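HcgB (Methanococcus maripaludis, PDB 5D5P) probably acts as a guanylyltransferase in the biosynthesis of the FeGP cofactor of [Fe]-hydrogenase. Local coordinates at residues A[76-82]-A[100-106]; A[111-115]-A[145-150]. All blocks are in the same frame, centred on the assembly; numbering follows the deposited sequence.

How the contacts relate
Contact 1 (76-82 with 100-106) and contact 2 (111-115 with 145-150) follow one another along the chain, their centres about 14 Å apart. They share the mixed sheet through neighbouring antiparallel strands, 97-103 and 111-117. Contact 1 sets the start of helix 81-92 against the end of strand 97-103, whereas contact 2 lays helix 138-151 on strand 111-117, on the opposite face of the sheet. Arg101 and Glu145 join the two by a salt bridge, and a probable backbone hydrogen bond links Gly102 to Leu112. Contact 1 borders the second subunit; contact 2 lies in the buried core.

Contact 1 of 2, residues A[76-82]-A[100-106]; sequences DLTRMPA and TRGRLGI
The guanidinium of Arg103 reaches across to Asp76, where NH2 donates to the backbone O of Asp76 at 2.9 Å. That bond is bent (145° at the hydrogen), and the oxygen lies somewhat out of the guanidinium plane. Over one face of the group sit Pro81 CG, 3.7 Å from Arg103 NH2, and Asp76 OD1, whose pull on the guanidinium is probably no more than a charge effect, no N-H pointing at it. Water 2 bridges this OD1 to the backbone N of Arg103. A bend at chi3 (68°) folds the arginine back on its own segment, so that NE donates to Gly105 O at 3.0 Å in a nearly straight bond. Waters 1 and 3 lie in plane at the guanidinium edge, bridging to Asp76 O and to Gly105 O respectively.

The contact joins the start of the helix to the end of the second strand of a beta-alpha-beta crossover: strand 64-67 leads through helix 81-92 into the parallel strand 97-103, passing strand 39-43. Met80 is the N-cap, and Ala82 N, in the first helical turn, donates to Arg103 O at 3.0 Å. Three residues earlier on the strand, Thr100 OG1 donates to Ala82 O at 2.8 Å.

A leucine in place of Arg103 would probably deprive Asp76 O and Gly105 O of their guanidinium donors and leave waters 1 and 3 without that partner. Beyond this shell, Arg79 NH2 bonds Lys119 O of the second subunit.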
ATOM      1  N   ASP A  76      -3.427  -4.634 -14.521  1.00 19.38           N
ATOM      2  CA  ASP A  76      -4.736  -4.651 -13.885  1.00 19.44           C
ATOM      3  C   ASP A  76      -5.284  -6.071 -13.782  1.00 23.65           C
ATOM      4  O   ASP A  76      -6.364  -6.276 -13.244  1.00 25.75           O
ATOM      5  CB  ASP A  76      -5.694  -3.748 -14.664  1.00 21.11           C
ATOM      6  CG  ASP A  76      -5.460  -2.257 -14.342  1.00 26.13           C
ATOM      7  OD1 ASP A  76      -4.729  -1.957 -13.382  1.00 26.44           O
ATOM      8  OD2 ASP A  76      -5.940  -1.387 -15.085  1.00 31.80           O
ATOM      9  N   LEU A  77      -4.559  -7.049 -14.323  1.00 21.11           N
ATOM     10  CA  LEU A  77      -4.976  -8.434 -14.132  1.00 22.01           C
ATOM     11  C   LEU A  77      -4.044  -9.106 -13.122  1.00 21.05           C
ATOM     12  O   LEU A  77      -3.872 -10.325 -13.147  1.00 23.91           O
ATOM     13  CB  LEU A  77      -4.978  -9.212 -15.451  1.00 23.96           C
ATOM     14  CG  LEU A  77      -6.180  -8.880 -16.359  1.00 28.01           C
ATOM     15  CD1 LEU A  77      -5.845  -7.645 -17.177  1.00 33.95           C
ATOM     16  CD2 LEU A  77      -6.557 -10.050 -17.245  1.00 30.93           C
ATOM     17  N   THR A  78      -3.463  -8.319 -12.224  1.00 20.35           N
ATOM     18  CA  THR A  78      -2.616  -8.861 -11.155  1.00 19.05           C
ATOM     19  C   THR A  78      -3.163  -8.452  -9.788  1.00 20.89           C
ATOM     20  O   THR A  78      -4.048  -7.577  -9.677  1.00 21.18           O
ATOM     21  CB  THR A  78      -1.138  -8.394 -11.218  1.00 20.11           C
ATOM     22  OG1 THR A  78      -1.055  -7.018 -10.850  1.00 20.41           O
ATOM     23  CG2 THR A  78      -0.525  -8.599 -12.601  1.00 21.49           C
ATOM     24  N   ARG A  79      -2.635  -9.080  -8.750  1.00 19.12           N
ATOM     25  CA  ARG A  79      -3.122  -8.837  -7.404  1.00 18.92           C
ATOM     26  C   ARG A  79      -2.814  -7.428  -6.928  1.00 21.73           C
ATOM     27  O   ARG A  79      -3.611  -6.827  -6.171  1.00 18.53           O
ATOM     28  CB  ARG A  79      -2.525  -9.867  -6.437  1.00 19.32           C
ATOM     29  CG  ARG A  79      -3.163 -11.211  -6.638  1.00 19.65           C
ATOM     30  CD  ARG A  79      -3.022 -12.087  -5.406  1.00 20.65           C
ATOM     31  NE  ARG A  79      -3.962 -13.203  -5.394  1.00 25.70           N
ATOM     32  CZ  ARG A  79      -4.066 -14.045  -4.377  1.00 24.55           C
ATOM     33  NH1 ARG A  79      -3.303 -13.849  -3.298  1.00 25.97           N
ATOM     34  NH2 ARG A  79      -4.938 -15.043  -4.411  1.00 26.06           N
ATOM     35  N   MET A  80      -1.695  -6.874  -7.389  1.00 16.47           N
ATOM     36  CA  MET A  80      -1.290  -5.540  -6.956  1.00 19.75           C
ATOM     37  C   MET A  80      -0.908  -4.676  -8.156  1.00 17.96           C
ATOM     38  O   MET A  80       0.283  -4.567  -8.507  1.00 18.64           O
ATOM     39  CB  MET A  80      -0.144  -5.658  -5.939  1.00 22.25           C
ATOM     40  CG  MET A  80      -0.660  -6.198  -4.624  1.00 25.05           C
ATOM     41  SD  MET A  80       0.642  -6.165  -3.408  1.00 31.62           S
ATOM     42  CE  MET A  80       1.514  -7.509  -4.148  1.00 18.30           C
ATOM     43  N   PRO A  81      -1.925  -4.091  -8.817  1.00 20.18           N
ATOM     44  CA  PRO A  81      -1.633  -3.438 -10.089  1.00 17.01           C
ATOM     45  C   PRO A  81      -0.619  -2.294  -9.959  1.00 18.88           C
ATOM     46  O   PRO A  81       0.320  -2.281 -10.769  1.00 18.86           O
ATOM     47  CB  PRO A  81      -3.007  -2.950 -10.550  1.00 17.89           C
ATOM     48  CG  PRO A  81      -3.945  -4.058  -9.990  1.00 16.89           C
ATOM     49  CD  PRO A  81      -3.381  -4.237  -8.605  1.00 16.86           C
ATOM     50  N   ALA A  82      -0.774  -1.389  -8.982  1.00 16.80           N
ATOM     51  CA  ALA A  82       0.205  -0.298  -8.853  1.00 19.94           C
ATOM     52  C   ALA A  82       1.630  -0.850  -8.796  1.00 21.06           C
ATOM     53  O   ALA A  82       2.521  -0.362  -9.491  1.00 18.92           O
ATOM     54  CB  ALA A  82      -0.081   0.539  -7.582  1.00 22.67           C
ATOM     55  N   THR A 100       4.887   5.176  -9.463  1.00 17.20           N
ATOM     56  CA  THR A 100       3.797   4.420 -10.070  1.00 22.10           C
ATOM     57  C   THR A 100       2.507   4.654  -9.336  1.00 21.92           C
ATOM     58  O   THR A 100       2.502   4.925  -8.141  1.00 19.52           O
ATOM     59  CB  THR A 100       4.118   2.896 -10.072  1.00 23.82           C
ATOM     60  OG1 THR A 100       3.023   2.186 -10.644  1.00 23.38           O
ATOM     61  CG2 THR A 100       4.351   2.382  -8.637  1.00 24.25           C
ATOM     62  N   ARG A 101       1.392   4.562 -10.053  1.00 20.83           N
ATOM     63  CA  ARG A 101       0.118   4.691  -9.398  1.00 24.80           C
ATOM     64  C   ARG A 101      -0.836   3.747 -10.090  1.00 26.85           C
ATOM     65  O   ARG A 101      -0.732   3.563 -11.292  1.00 31.00           O
ATOM     66  CB  ARG A 101      -0.375   6.128  -9.490  1.00 30.56           C
ATOM     67  CG  ARG A 101      -1.707   6.341  -8.902  1.00 38.51           C
ATOM     68  CD  ARG A 101      -2.335   7.626  -9.359  1.00 37.06           C
ATOM     69  NE  ARG A 101      -3.488   7.846  -8.515  1.00 38.40           N
ATOM     70  CZ  ARG A 101      -4.747   7.798  -8.912  1.00 38.89           C
ATOM     71  NH1 ARG A 101      -5.054   7.510 -10.175  1.00 40.47           N
ATOM     72  NH2 ARG A 101      -5.691   8.031  -8.019  1.00 37.95           N
ATOM     73  N   GLY A 102      -1.712   3.106  -9.333  1.00 23.71           N
ATOM     74  CA  GLY A 102      -2.680   2.205  -9.924  1.00 23.73           C
ATOM     75  C   GLY A 102      -3.519   1.635  -8.810  1.00 21.67           C
ATOM     76  O   GLY A 102      -3.462   2.097  -7.669  1.00 22.78           O
ATOM     77  N   ARG A 103      -4.264   0.583  -9.110  1.00 19.04           N
ATOM     78  CA  ARG A 103      -5.116  -0.010  -8.094  1.00 20.99           C
ATOM     79  C   ARG A 103      -4.269  -0.601  -6.963  1.00 20.17           C
ATOM     80  O   ARG A 103      -3.175  -1.096  -7.200  1.00 21.32           O
ATOM     81  CB  ARG A 103      -5.997  -1.076  -8.751  1.00 27.43           C
ATOM     82  CG  ARG A 103      -7.288  -1.282  -8.097  1.00 33.34           C
ATOM     83  CD  ARG A 103      -8.214  -1.919  -9.105  1.00 27.75           C
ATOM     84  NE  ARG A 103      -7.772  -3.277  -9.416  1.00 20.96           N
ATOM     85  CZ  ARG A 103      -7.838  -3.856 -10.620  1.00 23.33           C
ATOM     86  NH1 ARG A 103      -8.327  -3.208 -11.677  1.00 22.62           N
ATOM     87  NH2 ARG A 103      -7.436  -5.128 -10.756  1.00 22.57           N
ATOM     88  N   LEU A 104      -4.758  -0.486  -5.734  1.00 18.18           N
ATOM     89  CA  LEU A 104      -4.103  -1.079  -4.581  1.00 15.65           C
ATOM     90  C   LEU A 104      -4.192  -2.607  -4.634  1.00 17.80           C
ATOM     91  O   LEU A 104      -3.188  -3.316  -4.479  1.00 19.67           O
ATOM     92  CB  LEU A 104      -4.760  -0.567  -3.299  1.00 20.42           C
ATOM     93  CG  LEU A 104      -4.406  -1.354  -2.041  1.00 20.21           C
ATOM     94  CD1 LEU A 104      -2.894  -1.236  -1.692  1.00 20.44           C
ATOM     95  CD2 LEU A 104      -5.278  -0.829  -0.907  1.00 21.37           C
ATOM     96  N   GLY A 105      -5.412  -3.110  -4.829  1.00 18.46           N
ATOM     97  CA  GLY A 105      -5.635  -4.556  -4.791  1.00 19.72           C
ATOM     98  C   GLY A 105      -6.716  -4.873  -5.811  1.00 18.44           C
ATOM     99  O   GLY A 105      -6.564  -4.531  -6.972  1.00 19.24           O
ATOM    100  N   ILE A 106      -7.808  -5.490  -5.366  1.00 17.45           N
ATOM    101  CA  ILE A 106      -8.905  -5.876  -6.253  1.00 16.56           C
ATOM    102  C   ILE A 106      -9.710  -4.659  -6.745  1.00 19.77           C
ATOM    103  O   ILE A 106      -9.543  -3.555  -6.237  1.00 19.75           O
ATOM    104  CB  ILE A 106      -9.855  -6.867  -5.556  1.00 21.24           C
ATOM    105  CG1 ILE A 106     -10.686  -6.149  -4.479  1.00 19.22           C
ATOM    106  CG2 ILE A 106      -9.064  -8.064  -4.975  1.00 17.69           C
ATOM    107  CD1 ILE A 106     -11.931  -6.988  -4.052  1.00 22.74           C
TER
HETATM  108  O   HOH W   1      -8.938  -5.064 -13.905  1.00 22.62           O
HETATM  109  O   HOH W   2      -4.538   0.229 -11.826  1.00 24.23           O
HETATM  110  O   HOH W   3      -6.218  -6.648  -8.757  1.00 25.65           O

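Contact 2 of 2, residues A[111-115]-A[145-150]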
ATOM      1  N   SER A 111      -6.842   3.502  -4.961  1.00 20.59           N
ATOM      2  CA  SER A 111      -5.537   3.694  -5.583  1.00 21.32           C
ATOM      3  C   SER A 111      -4.396   3.672  -4.616  1.00 18.66           C
ATOM      4  O   SER A 111      -4.529   4.074  -3.463  1.00 20.43           O
ATOM      5  CB  SER A 111      -5.487   5.032  -6.330  1.00 26.82           C
ATOM      6  OG  SER A 111      -6.432   5.016  -7.380  1.00 35.74           O
ATOM      7  N   LEU A 112      -3.256   3.219  -5.138  1.00 18.83           N
ATOM      8  CA  LEU A 112      -1.990   3.225  -4.404  1.00 18.32           C
ATOM      9  C   LEU A 112      -0.945   3.908  -5.267  1.00 19.47           C
ATOM     10  O   LEU A 112      -0.831   3.589  -6.465  1.00 19.27           O
ATOM     11  CB  LEU A 112      -1.550   1.772  -4.077  1.00 17.83           C
ATOM     12  CG  LEU A 112      -0.152   1.607  -3.505  1.00 19.35           C
ATOM     13  CD1 LEU A 112      -0.047   2.170  -2.074  1.00 20.77           C
ATOM     14  CD2 LEU A 112       0.240   0.115  -3.528  1.00 19.44           C
ATOM     15  N   LEU A 113      -0.227   4.880  -4.694  1.00 19.25           N
ATOM     16  CA  LEU A 113       0.960   5.428  -5.339  1.00 20.23           C
ATOM     17  C   LEU A 113       2.194   4.889  -4.594  1.00 20.02           C
ATOM     18  O   LEU A 113       2.209   4.836  -3.378  1.00 19.50           O
ATOM     19  CB  LEU A 113       0.939   6.979  -5.329  1.00 20.48           C
ATOM     20  CG  LEU A 113       2.191   7.643  -5.913  1.00 19.75           C
ATOM     21  CD1 LEU A 113       1.800   8.974  -6.562  1.00 26.61           C
ATOM     22  CD2 LEU A 113       3.207   7.930  -4.822  1.00 21.83           C
ATOM     23  N   LEU A 114       3.219   4.482  -5.344  1.00 19.01           N
ATOM     24  CA  LEU A 114       4.482   4.020  -4.773  1.00 18.42           C
ATOM     25  C   LEU A 114       5.635   4.783  -5.386  1.00 17.09           C
ATOM     26  O   LEU A 114       5.607   5.160  -6.567  1.00 18.95           O
ATOM     27  CB  LEU A 114       4.702   2.522  -5.030  1.00 16.96           C
ATOM     28  CG  LEU A 114       3.669   1.554  -4.424  1.00 17.94           C
ATOM     29  CD1 LEU A 114       3.935   0.130  -4.970  1.00 20.19           C
ATOM     30  CD2 LEU A 114       3.753   1.561  -2.912  1.00 18.81           C
ATOM     31  N   ILE A 115       6.637   5.053  -4.568  1.00 17.15           N
ATOM     32  CA  ILE A 115       7.945   5.454  -5.068  1.00 18.48           C
ATOM     33  C   ILE A 115       8.885   4.284  -4.826  1.00 17.70           C
ATOM     34  O   ILE A 115       9.023   3.815  -3.686  1.00 19.39           O
ATOM     35  CB  ILE A 115       8.456   6.723  -4.382  1.00 19.27           C
ATOM     36  CG1 ILE A 115       7.408   7.831  -4.500  1.00 18.69           C
ATOM     37  CG2 ILE A 115       9.809   7.127  -4.970  1.00 24.01           C
ATOM     38  CD1 ILE A 115       7.881   9.178  -3.888  1.00 20.03           C
ATOM     39  N   GLU A 145      -1.605  12.419  -3.331  1.00 23.99           N
ATOM     40  CA  GLU A 145      -0.955  11.115  -3.130  1.00 25.68           C
ATOM     41  C   GLU A 145       0.544  11.336  -3.059  1.00 22.30           C
ATOM     42  O   GLU A 145       1.222  10.791  -2.182  1.00 21.84           O
ATOM     43  CB  GLU A 145      -1.274  10.115  -4.262  1.00 26.65           C
ATOM     44  CG  GLU A 145      -2.685   9.526  -4.213  1.00 29.37           C
ATOM     45  CD  GLU A 145      -3.053   8.788  -5.490  1.00 36.73           C
ATOM     46  OE1 GLU A 145      -2.202   8.735  -6.418  1.00 37.83           O
ATOM     47  OE2 GLU A 145      -4.196   8.270  -5.571  1.00 34.89           O
ATOM     48  N   LEU A 146       1.052  12.148  -3.983  1.00 21.33           N
ATOM     49  CA  LEU A 146       2.511  12.264  -4.101  1.00 23.62           C
ATOM     50  C   LEU A 146       3.085  13.088  -2.965  1.00 25.71           C
ATOM     51  O   LEU A 146       4.112  12.721  -2.368  1.00 25.20           O
ATOM     52  CB  LEU A 146       2.897  12.851  -5.454  1.00 23.90           C
ATOM     53  CG  LEU A 146       4.397  13.025  -5.700  1.00 23.00           C
ATOM     54  CD1 LEU A 146       5.116  11.716  -5.461  1.00 23.04           C
ATOM     55  CD2 LEU A 146       4.616  13.475  -7.153  1.00 25.10           C
ATOM     56  N   ILE A 147       2.421  14.194  -2.657  1.00 25.70           N
ATOM     57  CA  ILE A 147       2.851  15.053  -1.557  1.00 27.10           C
ATOM     58  C   ILE A 147       2.808  14.259  -0.242  1.00 25.81           C
ATOM     59  O   ILE A 147       3.721  14.363   0.594  1.00 27.33           O
ATOM     60  CB  ILE A 147       1.992  16.318  -1.453  1.00 31.57           C
ATOM     61  CG1 ILE A 147       2.302  17.236  -2.639  1.00 35.37           C
ATOM     62  CG2 ILE A 147       2.276  17.051  -0.161  1.00 29.26           C
ATOM     63  CD1 ILE A 147       1.490  18.495  -2.657  1.00 42.66           C
ATOM     64  N   THR A 148       1.770  13.454  -0.070  1.00 26.73           N
ATOM     65  CA  THR A 148       1.654  12.621   1.131  1.00 26.93           C
ATOM     66  C   THR A 148       2.793  11.603   1.212  1.00 24.44           C
ATOM     67  O   THR A 148       3.401  11.418   2.275  1.00 23.14           O
ATOM     68  CB  THR A 148       0.290  11.884   1.173  1.00 32.65           C
ATOM     69  OG1 THR A 148      -0.756  12.861   1.335  1.00 30.09           O
ATOM     70  CG2 THR A 148       0.221  10.952   2.364  1.00 36.14           C
ATOM     71  N   ALA A 149       3.085  10.958   0.088  1.00 22.30           N
ATOM     72  CA  ALA A 149       4.120   9.915   0.074  1.00 23.23           C
ATOM     73  C   ALA A 149       5.477  10.536   0.383  1.00 24.35           C
ATOM     74  O   ALA A 149       6.307   9.923   1.073  1.00 23.03           O
ATOM     75  CB  ALA A 149       4.138   9.175  -1.267  1.00 22.39           C
ATOM     76  N   LEU A 150       5.704  11.758  -0.095  1.00 22.19           N
ATOM     77  CA  LEU A 150       6.980  12.409   0.192  1.00 21.54           C
ATOM     78  C   LEU A 150       7.036  12.884   1.640  1.00 24.28           C
ATOM     79  O   LEU A 150       8.050  12.691   2.297  1.00 25.65           O
ATOM     80  CB  LEU A 150       7.238  13.573  -0.762  1.00 23.34           C
ATOM     81  CG  LEU A 150       7.484  13.150  -2.211  1.00 25.39           C
ATOM     82  CD1 LEU A 150       7.376  14.360  -3.118  1.00 26.16           C
ATOM     83  CD2 LEU A 150       8.843  12.464  -2.389  1.00 23.40           C
TER
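The Glu145 carboxylate has the CB atoms of Ser111 and Leu113 off the same side of its plane. Ser111 CB comes to 3.6 Å from Glu145 OE2, and Leu113 CB to 3.8 Å from Glu145 OE1; neither is a polar bond. The charge is answered from outside the pair: Arg101 NE forms a salt bridge with OE1, while Ser128 OG hydrogen-bonds OE2, which satisfies a buried acid and is likely to favour its ionised form. Extended beyond CG, the Glu145 chain runs toward the start of strand 111-117 to reach both partners, crossing the Leu113 side chain obliquely.

Helix 138-151, with helix 47-57 beside it, forms the layer on one face of the mixed sheet, and helix 81-92 lies on the other, a three-layer alpha/beta/alpha arrangement. The short helical segment crosses strand 111-115 at -49°, the axes 8.8 Å apart. Chi1 of 177° carries the Leu113 branch toward the helix, where CD1 lies over Glu145 CB (4.0 Å) and reaches Leu146 CB (4.2 Å), and CD2 touches Ala149 CB at 3.9 Å. Two residues on, on the same face of the strand, Ile115 CD1 rests against both Leu146 CD1 and Leu150 CD2, the latter at 3.7 Å; the Ile115 side chain crosses both leucines at about a right angle. Val53 and Ile56 also pack on Leu146.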